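Local coordinates for glucosamine-6-phosphate deaminase (Thermotoga maritima, PDB 1J5X), which is a member of the SIS (sugar isomerase) domain family, an alpha/beta protein built around two parallel beta sheets, at residues E54-G59 / K83-G88; A104-R109 / L118-L123; L66-S71 / E222-S227; C60-N65 / S227-L232. All blocks are in the same frame, centred on the assembly; numbering follows the deposited sequence.

Contact 1. Residues E54-G59 / K83-G88; sequences EVLFVG and KAIPAG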
loop_
_atom_site.group_PDB
_atom_site.type_symbol
_atom_site.label_atom_id
_atom_site.label_comp_id
_atom_site.label_asym_id
_atom_site.label_seq_id
_atom_site.Cartn_x
_atom_site.Cartn_y
_atom_site.Cartn_z
ATOM N N GLU A 54 -3.548 -0.080 -22.703
ATOM C CA GLU A 54 -3.735 0.692 -21.477
ATOM C C GLU A 54 -4.282 -0.245 -20.400
ATOM O O GLU A 54 -5.153 -1.086 -20.687
ATOM C CB GLU A 54 -4.722 1.838 -21.762
ATOM C CG GLU A 54 -5.496 2.391 -20.577
ATOM C CD GLU A 54 -6.887 3.019 -20.949
ATOM O OE1 GLU A 54 -7.895 2.300 -21.278
ATOM O OE2 GLU A 54 -6.970 4.262 -20.890
ATOM N N VAL A 55 -3.740 -0.153 -19.194
ATOM C CA VAL A 55 -4.234 -1.031 -18.139
ATOM C C VAL A 55 -4.667 -0.170 -16.977
ATOM O O VAL A 55 -3.955 0.747 -16.558
ATOM C CB VAL A 55 -3.209 -2.053 -17.712
ATOM C CG1 VAL A 55 -3.789 -2.954 -16.560
ATOM C CG2 VAL A 55 -2.808 -2.914 -18.962
ATOM N N LEU A 56 -5.905 -0.404 -16.526
ATOM C CA LEU A 56 -6.456 0.332 -15.400
ATOM C C LEU A 56 -6.356 -0.492 -14.090
ATOM O O LEU A 56 -6.367 -1.723 -14.123
ATOM C CB LEU A 56 -7.941 0.609 -15.632
ATOM C CG LEU A 56 -8.358 1.202 -16.988
ATOM C CD1 LEU A 56 -9.864 1.570 -16.906
ATOM C CD2 LEU A 56 -7.543 2.412 -17.276
ATOM N N PHE A 57 -6.248 0.226 -12.961
ATOM C CA PHE A 57 -6.171 -0.382 -11.629
ATOM C C PHE A 57 -7.245 0.388 -10.877
ATOM O O PHE A 57 -7.140 1.588 -10.712
ATOM C CB PHE A 57 -4.784 -0.175 -11.072
ATOM C CG PHE A 57 -3.739 -0.928 -11.865
ATOM C CD1 PHE A 57 -3.153 -0.346 -13.015
ATOM C CD2 PHE A 57 -3.400 -2.215 -11.505
ATOM C CE1 PHE A 57 -2.221 -1.087 -13.783
ATOM C CE2 PHE A 57 -2.474 -2.968 -12.256
ATOM C CZ PHE A 57 -1.889 -2.392 -13.397
ATOM N N VAL A 58 -8.282 -0.323 -10.398
ATOM C CA VAL A 58 -9.448 0.410 -9.845
ATOM C C VAL A 58 -9.803 -0.134 -8.462
ATOM O O VAL A 58 -9.923 -1.348 -8.320
ATOM C CB VAL A 58 -10.663 0.143 -10.815
ATOM C CG1 VAL A 58 -11.942 0.801 -10.304
ATOM C CG2 VAL A 58 -10.299 0.682 -12.266
ATOM N N GLY A 59 -9.991 0.734 -7.479
ATOM C CA GLY A 59 -10.314 0.205 -6.149
ATOM C C GLY A 59 -10.677 1.318 -5.197
ATOM O O GLY A 59 -10.662 2.463 -5.621
ATOM N N LYS A 83 -3.481 3.629 -15.420
ATOM C CA LYS A 83 -4.226 4.665 -14.723
ATOM C C LYS A 83 -4.747 3.953 -13.454
ATOM O O LYS A 83 -5.092 2.784 -13.505
ATOM C CB LYS A 83 -5.473 5.191 -15.490
ATOM C CG LYS A 83 -5.231 5.943 -16.764
ATOM C CD LYS A 83 -6.558 6.569 -17.259
ATOM C CE LYS A 83 -7.174 7.527 -16.216
ATOM N NZ LYS A 83 -8.535 8.142 -16.661
ATOM N N ALA A 84 -4.682 4.643 -12.330
ATOM C CA ALA A 84 -5.243 4.107 -11.053
ATOM C C ALA A 84 -6.449 5.056 -10.858
ATOM O O ALA A 84 -6.311 6.313 -10.982
ATOM C CB ALA A 84 -4.246 4.287 -9.927
ATOM N N ILE A 85 -7.627 4.482 -10.563
ATOM C CA ILE A 85 -8.842 5.303 -10.426
ATOM C C ILE A 85 -9.667 4.833 -9.229
ATOM O O ILE A 85 -9.867 3.611 -9.058
ATOM C CB ILE A 85 -9.781 5.115 -11.677
ATOM C CG1 ILE A 85 -8.945 5.274 -12.980
ATOM C CG2 ILE A 85 -10.995 6.119 -11.631
ATOM C CD1 ILE A 85 -9.629 4.795 -14.286
ATOM N N PRO A 86 -10.136 5.787 -8.411
ATOM C CA PRO A 86 -10.973 5.371 -7.265
ATOM C C PRO A 86 -12.216 4.736 -7.904
ATOM O O PRO A 86 -12.746 5.287 -8.865
ATOM C CB PRO A 86 -11.319 6.690 -6.561
ATOM C CG PRO A 86 -10.105 7.579 -6.877
ATOM C CD PRO A 86 -9.801 7.235 -8.338
ATOM N N ALA A 87 -12.716 3.612 -7.371
ATOM C CA ALA A 87 -13.818 2.959 -8.063
ATOM C C ALA A 87 -15.086 3.761 -8.216
ATOM O O ALA A 87 -15.806 3.519 -9.190
ATOM C CB ALA A 87 -14.170 1.569 -7.459
ATOM N N GLY A 88 -15.369 4.643 -7.265
ATOM C CA GLY A 88 -16.563 5.474 -7.364
ATOM C C GLY A 88 -16.577 6.326 -8.636
ATOM O O GLY A 88 -17.621 6.554 -9.227
#
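Lys83 opens the pairing with Val55 and Phe57: its N gives a hydrogen bond to Val55 O, and its O takes one from Phe57 N at 2.9 Å. The same Lys83 O lies in the plane of the Phe57 ring, at its edge, 3.7 Å from CD1. The Lys83 side chain starts alongside that of Leu56, CB 3.9 Å from Leu56 CD2, and then bends at chi3 (59°), its amine leading away from strand 54-59. Ala84 follows on the side of the sheet that carries Phe57, its CA 3.2 Å from Phe57 O in a CA-H...O contact. These strands are the two ends of a beta-alpha-beta crossover through helix 62-78, in the parallel sheet of the SIS domain, where 81-86 is an outer strand and 54-59 is flanked beyond by 102-107. Ile85 N then bonds Phe57 O, while Ile85 O receives the longer bond from Gly59 N (3.3 Å). On the face shared with Leu56 and Val58, Ile85 CD1 reaches Leu56 CD1 at 4.2 Å. Pro86 CA makes a CA-H...O contact with Gly59 O. At Ala87 the chain turns into helix 87-91; its N approaches Gly59 O from above the carbonyl plane, and its CB sits 3.7 Å from Val58 CG1.

Contact 2. Residues A104-R109 / L118-L123; sequences AFLFSR and LANDVL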
loop_
_atom_site.group_PDB
_atom_site.type_symbol
_atom_site.label_atom_id
_atom_site.label_comp_id
_atom_site.label_asym_id
_atom_site.label_seq_id
_atom_site.Cartn_x
_atom_site.Cartn_y
_atom_site.Cartn_z
ATOM N N ALA A 104 -8.626 -4.163 -17.049
ATOM C CA ALA A 104 -8.798 -3.449 -15.786
ATOM C C ALA A 104 -8.669 -4.399 -14.611
ATOM O O ALA A 104 -9.308 -5.445 -14.585
ATOM C CB ALA A 104 -10.169 -2.776 -15.745
ATOM N N PHE A 105 -7.819 -4.044 -13.659
ATOM C CA PHE A 105 -7.686 -4.855 -12.452
ATOM C C PHE A 105 -8.623 -4.146 -11.463
ATOM O O PHE A 105 -8.494 -2.945 -11.189
ATOM C CB PHE A 105 -6.275 -4.841 -11.853
ATOM C CG PHE A 105 -5.250 -5.653 -12.630
ATOM C CD1 PHE A 105 -4.752 -5.203 -13.873
ATOM C CD2 PHE A 105 -4.739 -6.818 -12.079
ATOM C CE1 PHE A 105 -3.731 -5.945 -14.534
ATOM C CE2 PHE A 105 -3.737 -7.540 -12.728
ATOM C CZ PHE A 105 -3.242 -7.095 -13.948
ATOM N N LEU A 106 -9.583 -4.901 -10.929
ATOM C CA LEU A 106 -10.568 -4.372 -9.936
ATOM C C LEU A 106 -10.212 -4.986 -8.546
ATOM O O LEU A 106 -10.051 -6.201 -8.439
ATOM C CB LEU A 106 -11.988 -4.822 -10.357
ATOM C CG LEU A 106 -12.750 -4.141 -11.502
ATOM C CD1 LEU A 106 -13.357 -2.871 -11.027
ATOM C CD2 LEU A 106 -11.829 -3.909 -12.698
ATOM N N PHE A 107 -10.047 -4.156 -7.521
ATOM C CA PHE A 107 -9.645 -4.625 -6.201
ATOM C C PHE A 107 -10.739 -4.449 -5.151
ATOM O O PHE A 107 -11.266 -3.361 -4.979
ATOM C CB PHE A 107 -8.449 -3.829 -5.675
ATOM C CG PHE A 107 -7.214 -3.907 -6.539
ATOM C CD1 PHE A 107 -7.130 -3.177 -7.717
ATOM C CD2 PHE A 107 -6.140 -4.733 -6.163
ATOM C CE1 PHE A 107 -5.983 -3.274 -8.531
ATOM C CE2 PHE A 107 -4.959 -4.849 -6.965
ATOM C CZ PHE A 107 -4.886 -4.112 -8.162
ATOM N N SER A 108 -11.047 -5.524 -4.449
ATOM C CA SER A 108 -12.020 -5.418 -3.321
ATOM C C SER A 108 -11.678 -6.668 -2.498
ATOM O O SER A 108 -11.941 -7.778 -2.940
ATOM C CB SER A 108 -13.485 -5.520 -3.806
ATOM O OG SER A 108 -14.315 -5.644 -2.609
ATOM N N ARG A 109 -11.096 -6.444 -1.343
ATOM C CA ARG A 109 -10.681 -7.542 -0.460
ATOM C C ARG A 109 -11.867 -8.474 -0.182
ATOM O O ARG A 109 -11.763 -9.678 -0.401
ATOM C CB ARG A 109 -10.167 -6.959 0.838
ATOM C CG ARG A 109 -9.760 -8.032 1.880
ATOM C CD ARG A 109 -9.120 -7.386 3.093
ATOM N NE ARG A 109 -9.932 -6.325 3.699
ATOM C CZ ARG A 109 -9.864 -5.973 4.982
ATOM N NH1 ARG A 109 -9.040 -6.608 5.798
ATOM N NH2 ARG A 109 -10.568 -4.943 5.439
ATOM N N LEU A 118 -19.997 -1.942 -9.208
ATOM C CA LEU A 118 -20.598 -1.063 -10.215
ATOM C C LEU A 118 -19.553 -0.756 -11.276
ATOM O O LEU A 118 -19.860 -0.730 -12.480
ATOM C CB LEU A 118 -21.059 0.246 -9.601
ATOM C CG LEU A 118 -22.290 0.065 -8.680
ATOM C CD1 LEU A 118 -22.527 1.328 -7.853
ATOM C CD2 LEU A 118 -23.504 -0.252 -9.547
ATOM N N ALA A 119 -18.330 -0.494 -10.820
ATOM C CA ALA A 119 -17.242 -0.210 -11.777
ATOM C C ALA A 119 -17.024 -1.381 -12.726
ATOM O O ALA A 119 -16.814 -1.213 -13.923
ATOM C CB ALA A 119 -15.913 0.139 -10.977
ATOM N N ASN A 120 -17.037 -2.609 -12.182
ATOM C CA ASN A 120 -16.852 -3.794 -12.978
ATOM C C ASN A 120 -17.912 -3.846 -14.076
ATOM O O ASN A 120 -17.630 -4.137 -15.238
ATOM C CB ASN A 120 -16.968 -5.040 -12.038
ATOM C CG ASN A 120 -16.783 -6.341 -12.786
ATOM O OD1 ASN A 120 -15.740 -6.557 -13.441
ATOM N ND2 ASN A 120 -17.797 -7.257 -12.664
ATOM N N ASP A 121 -19.153 -3.566 -13.719
ATOM C CA ASP A 121 -20.206 -3.580 -14.720
ATOM C C ASP A 121 -20.012 -2.502 -15.830
ATOM O O ASP A 121 -20.117 -2.757 -17.027
ATOM C CB ASP A 121 -21.539 -3.400 -14.023
ATOM C CG ASP A 121 -22.670 -3.974 -14.834
ATOM O OD1 ASP A 121 -22.654 -5.223 -15.082
ATOM O OD2 ASP A 121 -23.544 -3.174 -15.244
ATOM N N VAL A 122 -19.716 -1.295 -15.408
ATOM C CA VAL A 122 -19.458 -0.205 -16.341
ATOM C C VAL A 122 -18.278 -0.588 -17.272
ATOM O O VAL A 122 -18.342 -0.402 -18.496
ATOM C CB VAL A 122 -19.069 1.091 -15.532
ATOM C CG1 VAL A 122 -18.329 2.101 -16.451
ATOM C CG2 VAL A 122 -20.319 1.747 -14.949
ATOM N N LEU A 123 -17.198 -1.123 -16.710
ATOM C CA LEU A 123 -16.025 -1.419 -17.552
ATOM C C LEU A 123 -16.325 -2.534 -18.526
ATOM O O LEU A 123 -15.899 -2.484 -19.694
ATOM C CB LEU A 123 -14.799 -1.791 -16.700
ATOM C CG LEU A 123 -14.272 -0.554 -15.976
ATOM C CD1 LEU A 123 -13.403 -0.942 -14.752
ATOM C CD2 LEU A 123 -13.432 0.276 -17.001
#
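Leu106 and Leu123 meet across a strand and the helix that follows it in the beta-alpha-beta unit 102-107, 114-125, 128-134, on one face of the parallel sheet of the SIS domain. The short axes run nearly antiparallel, at 164°, and approach to 9.6 Å, a spacing filled by aliphatic side chains without a hydrogen bond across. Leu106 lies between two turns of the helix. Its CG stands opposite the carbonyl carbon, beside the backbone N, and chi2 of -80° splits the methyls between two targets: CD1 goes to Ala119 CB at 3.9 Å and lies as close to Asn120 N, whereas CD2 turns to Leu123 CD1. Leu123 runs past Leu106 in the opposite direction, and its extended chi2 (159°) carries CD1 onto the strand, where this one methyl touches both Leu106 and Ala104. Asn120 flanks Leu106 CG with its amide, but the polar atoms are engaged elsewhere, OD1 with Thr130 OG1 and ND2 with Glu144 O, so that a buried amide is satisfied beside an apolar cluster. Val90 of helix 87-91 adjoins Ala119 and Leu123. Two residues before Leu106, Ala104 points its CB at the helix and stops 3.8 Å from Leu123 CD1.

Contact 3. Residues L66-S71 / E222-S227; sequences LALTIS and EFFGVS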
loop_
_atom_site.group_PDB
_atom_site.type_symbol
_atom_site.label_atom_id
_atom_site.label_comp_id
_atom_site.label_asym_id
_atom_site.label_seq_id
_atom_site.Cartn_x
_atom_site.Cartn_y
_atom_site.Cartn_z
ATOM N N LEU A 66 -3.439 0.525 -3.147
ATOM C CA LEU A 66 -2.766 -0.637 -3.673
ATOM C C LEU A 66 -2.728 -0.479 -5.212
ATOM O O LEU A 66 -1.663 -0.639 -5.851
ATOM C CB LEU A 66 -3.560 -1.870 -3.264
ATOM C CG LEU A 66 -3.074 -3.229 -3.735
ATOM C CD1 LEU A 66 -1.650 -3.411 -3.367
ATOM C CD2 LEU A 66 -3.986 -4.371 -3.102
ATOM N N ALA A 67 -3.868 -0.113 -5.800
ATOM C CA ALA A 67 -4.015 0.093 -7.266
ATOM C C ALA A 67 -3.037 1.176 -7.735
ATOM O O ALA A 67 -2.382 1.038 -8.757
ATOM C CB ALA A 67 -5.468 0.552 -7.607
ATOM N N LEU A 68 -2.934 2.257 -6.973
ATOM C CA LEU A 68 -2.013 3.327 -7.332
ATOM C C LEU A 68 -0.568 2.809 -7.316
ATOM O O LEU A 68 0.182 2.997 -8.295
ATOM C CB LEU A 68 -2.134 4.486 -6.354
ATOM C CG LEU A 68 -1.178 5.637 -6.599
ATOM C CD1 LEU A 68 -1.461 6.302 -7.973
ATOM C CD2 LEU A 68 -1.395 6.684 -5.488
ATOM N N THR A 69 -0.191 2.143 -6.227
ATOM C CA THR A 69 1.173 1.626 -6.102
ATOM C C THR A 69 1.534 0.670 -7.233
ATOM O O THR A 69 2.594 0.823 -7.863
ATOM C CB THR A 69 1.361 0.918 -4.760
ATOM O OG1 THR A 69 0.953 1.828 -3.709
ATOM C CG2 THR A 69 2.904 0.579 -4.553
ATOM N N ILE A 70 0.650 -0.293 -7.553
ATOM C CA ILE A 70 1.014 -1.213 -8.609
ATOM C C ILE A 70 0.968 -0.554 -9.990
ATOM O O ILE A 70 1.768 -0.901 -10.870
ATOM C CB ILE A 70 0.155 -2.527 -8.499
ATOM C CG1 ILE A 70 0.645 -3.602 -9.499
ATOM C CG2 ILE A 70 -1.325 -2.201 -8.711
ATOM C CD1 ILE A 70 2.164 -4.027 -9.251
ATOM N N SER A 71 0.095 0.445 -10.191
ATOM C CA SER A 71 0.004 1.127 -11.498
ATOM C C SER A 71 1.398 1.744 -11.838
ATOM O O SER A 71 1.885 1.661 -12.998
ATOM C CB SER A 71 -1.082 2.229 -11.507
ATOM O OG SER A 71 -0.779 3.366 -10.710
ATOM N N GLU A 222 6.135 4.815 -6.700
ATOM C CA GLU A 222 5.580 3.697 -5.924
ATOM C C GLU A 222 5.617 3.983 -4.404
ATOM O O GLU A 222 4.678 3.548 -3.681
ATOM C CB GLU A 222 6.344 2.398 -6.117
ATOM C CG GLU A 222 6.130 1.733 -7.453
ATOM C CD GLU A 222 7.114 2.314 -8.559
ATOM O OE1 GLU A 222 7.480 3.502 -8.504
ATOM O OE2 GLU A 222 7.458 1.580 -9.510
ATOM N N PHE A 223 6.660 4.678 -3.936
ATOM C CA PHE A 223 6.761 4.968 -2.481
ATOM C C PHE A 223 5.779 6.034 -2.005
ATOM O O PHE A 223 5.584 6.194 -0.792
ATOM C CB PHE A 223 8.185 5.334 -2.117
ATOM C CG PHE A 223 9.157 4.174 -2.279
ATOM C CD1 PHE A 223 8.691 2.882 -2.670
ATOM C CD2 PHE A 223 10.517 4.397 -2.065
ATOM C CE1 PHE A 223 9.559 1.803 -2.843
ATOM C CE2 PHE A 223 11.424 3.345 -2.239
ATOM C CZ PHE A 223 10.948 2.032 -2.629
ATOM N N PHE A 224 5.218 6.800 -2.944
ATOM C CA PHE A 224 4.141 7.756 -2.610
ATOM C C PHE A 224 2.901 6.892 -2.345
ATOM O O PHE A 224 2.169 7.144 -1.394
ATOM C CB PHE A 224 3.810 8.697 -3.780
ATOM C CG PHE A 224 2.605 9.545 -3.511
ATOM C CD1 PHE A 224 2.594 10.423 -2.436
ATOM C CD2 PHE A 224 1.451 9.369 -4.275
ATOM C CE1 PHE A 224 1.441 11.123 -2.089
ATOM C CE2 PHE A 224 0.268 10.085 -3.941
ATOM C CZ PHE A 224 0.274 10.946 -2.840
ATOM N N GLY A 225 2.642 5.898 -3.201
ATOM C CA GLY A 225 1.507 5.004 -2.954
ATOM C C GLY A 225 1.670 4.331 -1.573
ATOM O O GLY A 225 0.709 4.177 -0.799
ATOM N N VAL A 226 2.916 3.921 -1.256
ATOM C CA VAL A 226 3.185 3.284 0.048
ATOM C C VAL A 226 2.867 4.319 1.135
ATOM O O VAL A 226 2.351 3.957 2.200
ATOM C CB VAL A 226 4.692 2.898 0.184
ATOM C CG1 VAL A 226 5.042 2.564 1.630
ATOM C CG2 VAL A 226 4.996 1.679 -0.730
ATOM N N SER A 227 3.210 5.578 0.858
ATOM C CA SER A 227 2.980 6.688 1.819
ATOM C C SER A 227 1.486 6.951 2.015
ATOM O O SER A 227 1.014 7.129 3.148
ATOM C CB SER A 227 3.753 7.927 1.352
ATOM O OG SER A 227 5.186 7.688 1.515
#
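Thr69 meets helix 222-227 at Gly225, where the two backbones come within 4.6 Å, CA to CA. From its CB the side chain divides into two branches that lie against different parts of the opposite helix. The hydroxyl branch stands beside its own backbone N (chi1 -53°) and puts OG1 over the glycine backbone, 3.3 Å from Gly225 CA and almost as near to Gly225 C. This is close packing and not a hydrogen bond across the contact: OG1 is bonded within its own helix to Asn65 O, one turn back. The methyl branch, opposite the backbone N, comes to 3.6 Å from Glu222 O and rests more loosely on Glu222 CB. The helices are nearly antiparallel, 167° between short axes only 7.9 Å apart, a close approach in which Gly225 presents no side chain to Thr69. Helix 62-78 is the crossover helix between strands 54-59 and 81-86 of the SIS domain; it also packs on Phe57 of the sheet and, through Leu66, Thr69 and Ile70, on helix 162-179. Helix 222-238 follows strand 214-218 of the second parallel sheet, so the pair joins the two alpha/beta halves of the chain. Beside Thr69, Leu68 sends CD2 obliquely to the Phe224 ring, 4.1 Å from CE2. On the other flank Glu222 CG lies 3.7 Å from Thr69 O; the bend at chi2 (85°) then turns the carboxylate, which forms a salt bridge with Arg76 of helix 62-78.

Contact 4. Residues C60-N65 / S227-L232; sequences CGSSYN and SLESAL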
loop_
_atom_site.group_PDB
_atom_site.type_symbol
_atom_site.label_atom_id
_atom_site.label_comp_id
_atom_site.label_asym_id
_atom_site.label_seq_id
_atom_site.Cartn_x
_atom_site.Cartn_y
_atom_site.Cartn_z
ATOM N N CYS A 60 -10.999 0.982 -3.932
ATOM C CA CYS A 60 -11.390 1.961 -2.907
ATOM C C CYS A 60 -10.553 1.868 -1.644
ATOM O O CYS A 60 -10.191 0.742 -1.228
ATOM C CB CYS A 60 -12.854 1.750 -2.458
ATOM S SG CYS A 60 -14.065 1.816 -3.815
ATOM N N GLY A 61 -10.251 3.024 -1.063
ATOM C CA GLY A 61 -9.515 3.063 0.218
ATOM C C GLY A 61 -8.148 2.410 0.088
ATOM O O GLY A 61 -7.378 2.751 -0.855
ATOM N N SER A 62 -7.807 1.513 1.021
ATOM C CA SER A 62 -6.508 0.806 0.908
ATOM C C SER A 62 -6.354 0.136 -0.434
ATOM O O SER A 62 -5.208 0.011 -0.928
ATOM C CB SER A 62 -6.329 -0.307 1.973
ATOM O OG SER A 62 -6.526 0.275 3.222
ATOM N N SER A 63 -7.467 -0.329 -1.031
ATOM C CA SER A 63 -7.351 -1.014 -2.326
ATOM C C SER A 63 -7.086 0.003 -3.467
ATOM O O SER A 63 -6.576 -0.334 -4.534
ATOM C CB SER A 63 -8.593 -1.836 -2.621
ATOM O OG SER A 63 -8.511 -3.137 -2.005
ATOM N N TYR A 64 -7.473 1.242 -3.242
ATOM C CA TYR A 64 -7.141 2.249 -4.249
ATOM C C TYR A 64 -5.672 2.529 -4.051
ATOM O O TYR A 64 -4.931 2.749 -5.022
ATOM C CB TYR A 64 -7.945 3.558 -4.062
ATOM C CG TYR A 64 -7.342 4.734 -4.817
ATOM C CD1 TYR A 64 -7.440 4.819 -6.217
ATOM C CD2 TYR A 64 -6.566 5.690 -4.110
ATOM C CE1 TYR A 64 -6.760 5.819 -6.946
ATOM C CE2 TYR A 64 -5.850 6.718 -4.846
ATOM C CZ TYR A 64 -5.956 6.742 -6.256
ATOM O OH TYR A 64 -5.173 7.616 -7.006
ATOM N N ASN A 65 -5.230 2.607 -2.797
ATOM C CA ASN A 65 -3.791 2.858 -2.606
ATOM C C ASN A 65 -2.936 1.753 -3.201
ATOM O O ASN A 65 -1.813 2.015 -3.701
ATOM C CB ASN A 65 -3.458 3.028 -1.109
ATOM C CG ASN A 65 -4.158 4.251 -0.517
ATOM O OD1 ASN A 65 -4.330 5.277 -1.183
ATOM N ND2 ASN A 65 -4.534 4.154 0.741
ATOM N N SER A 227 3.210 5.578 0.858
ATOM C CA SER A 227 2.980 6.688 1.819
ATOM C C SER A 227 1.486 6.951 2.015
ATOM O O SER A 227 1.014 7.129 3.148
ATOM C CB SER A 227 3.753 7.927 1.352
ATOM O OG SER A 227 5.186 7.688 1.515
ATOM N N LEU A 228 0.707 6.899 0.926
ATOM C CA LEU A 228 -0.735 7.119 1.072
ATOM C C LEU A 228 -1.340 6.038 1.935
ATOM O O LEU A 228 -2.188 6.321 2.829
ATOM C CB LEU A 228 -1.469 7.080 -0.258
ATOM C CG LEU A 228 -1.915 8.380 -0.884
ATOM C CD1 LEU A 228 -2.878 7.937 -2.024
ATOM C CD2 LEU A 228 -2.631 9.403 0.107
ATOM N N GLU A 229 -0.938 4.787 1.666
ATOM C CA GLU A 229 -1.423 3.659 2.425
ATOM C C GLU A 229 -0.937 3.818 3.901
ATOM O O GLU A 229 -1.728 3.596 4.843
ATOM C CB GLU A 229 -0.901 2.327 1.835
ATOM C CG GLU A 229 -1.238 1.039 2.644
ATOM C CD GLU A 229 -2.747 0.747 2.817
ATOM O OE1 GLU A 229 -3.576 1.548 2.322
ATOM O OE2 GLU A 229 -3.060 -0.282 3.436
ATOM N N SER A 230 0.302 4.288 4.092
ATOM C CA SER A 230 0.801 4.446 5.475
ATOM C C SER A 230 -0.106 5.438 6.269
ATOM O O SER A 230 -0.513 5.185 7.431
ATOM C CB SER A 230 2.207 4.976 5.443
ATOM O OG SER A 230 3.072 3.937 4.958
ATOM N N ALA A 231 -0.418 6.556 5.654
ATOM C CA ALA A 231 -1.266 7.527 6.341
ATOM C C ALA A 231 -2.604 6.936 6.683
ATOM O O ALA A 231 -3.123 7.136 7.797
ATOM C CB ALA A 231 -1.410 8.814 5.472
ATOM N N LEU A 232 -3.162 6.136 5.782
ATOM C CA LEU A 232 -4.475 5.588 6.047
ATOM C C LEU A 232 -4.434 4.607 7.227
ATOM O O LEU A 232 -5.389 4.519 8.054
ATOM C CB LEU A 232 -5.018 4.900 4.773
ATOM C CG LEU A 232 -6.343 4.171 4.968
ATOM C CD1 LEU A 232 -7.351 5.251 5.322
ATOM C CD2 LEU A 232 -6.841 3.457 3.717
#
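Gly61 brings its carbonyl carbon to 4.0 Å from Leu232 CD2 at the start of helix 62-78, where it holds the N-cap position with a positive phi of 60°. Ser62 OG lies 3.3 Å from Glu229 OE1, at best a weak bond. Its stronger polar partner is Lys233 NZ, which also forms a salt bridge with Glu229 OE2, so the carboxylate, the hydroxyl and the amine make one polar cluster. This cluster lies between helix 62-78, the first after strand 54-59 of the SIS domain, and helix 222-238, which belongs to the second parallel alpha/beta unit and rests with its Ser227 and Ala231 on Phe217 of strand 214-218. Tyr64 meets the second helix through the edge of its ring, CE2 4.3 Å from Leu228 CD1. Asn65 sets out from its CA toward helix 222-238, and its amide meets it with both N and O. ND2 donates a nearly straight hydrogen bond (168°) of 3.2 Å to Glu229 OE1, which lies within the amide plane although the carboxylate itself is turned 64° from it. OD1 faces the aliphatic chain of Leu228, 3.5 Å from CB; the exact place of the Leu228 methyls is doubtful.

Contact 1 lies within the five-stranded sheet; contact 2, its centre about 8 Å away and later in the chain, sets a helix on the neighbouring strand, with Phe57 and Phe105 stacked between them. Contacts 3 and 4, also about 8 Å apart by their centres, are successive parts of one interface between helices 62-78 and 222-238 and share Ser227, contact 3 being nested within contact 4. The centres of contacts 1 and 3 are about 12 Å apart. Along the chain contact 1 alternates with contacts 3 and 4, and contact 2 is nested inside the loops they close. Helix 62-78 thus serves both the first sheet and the interface with the second alpha/beta half.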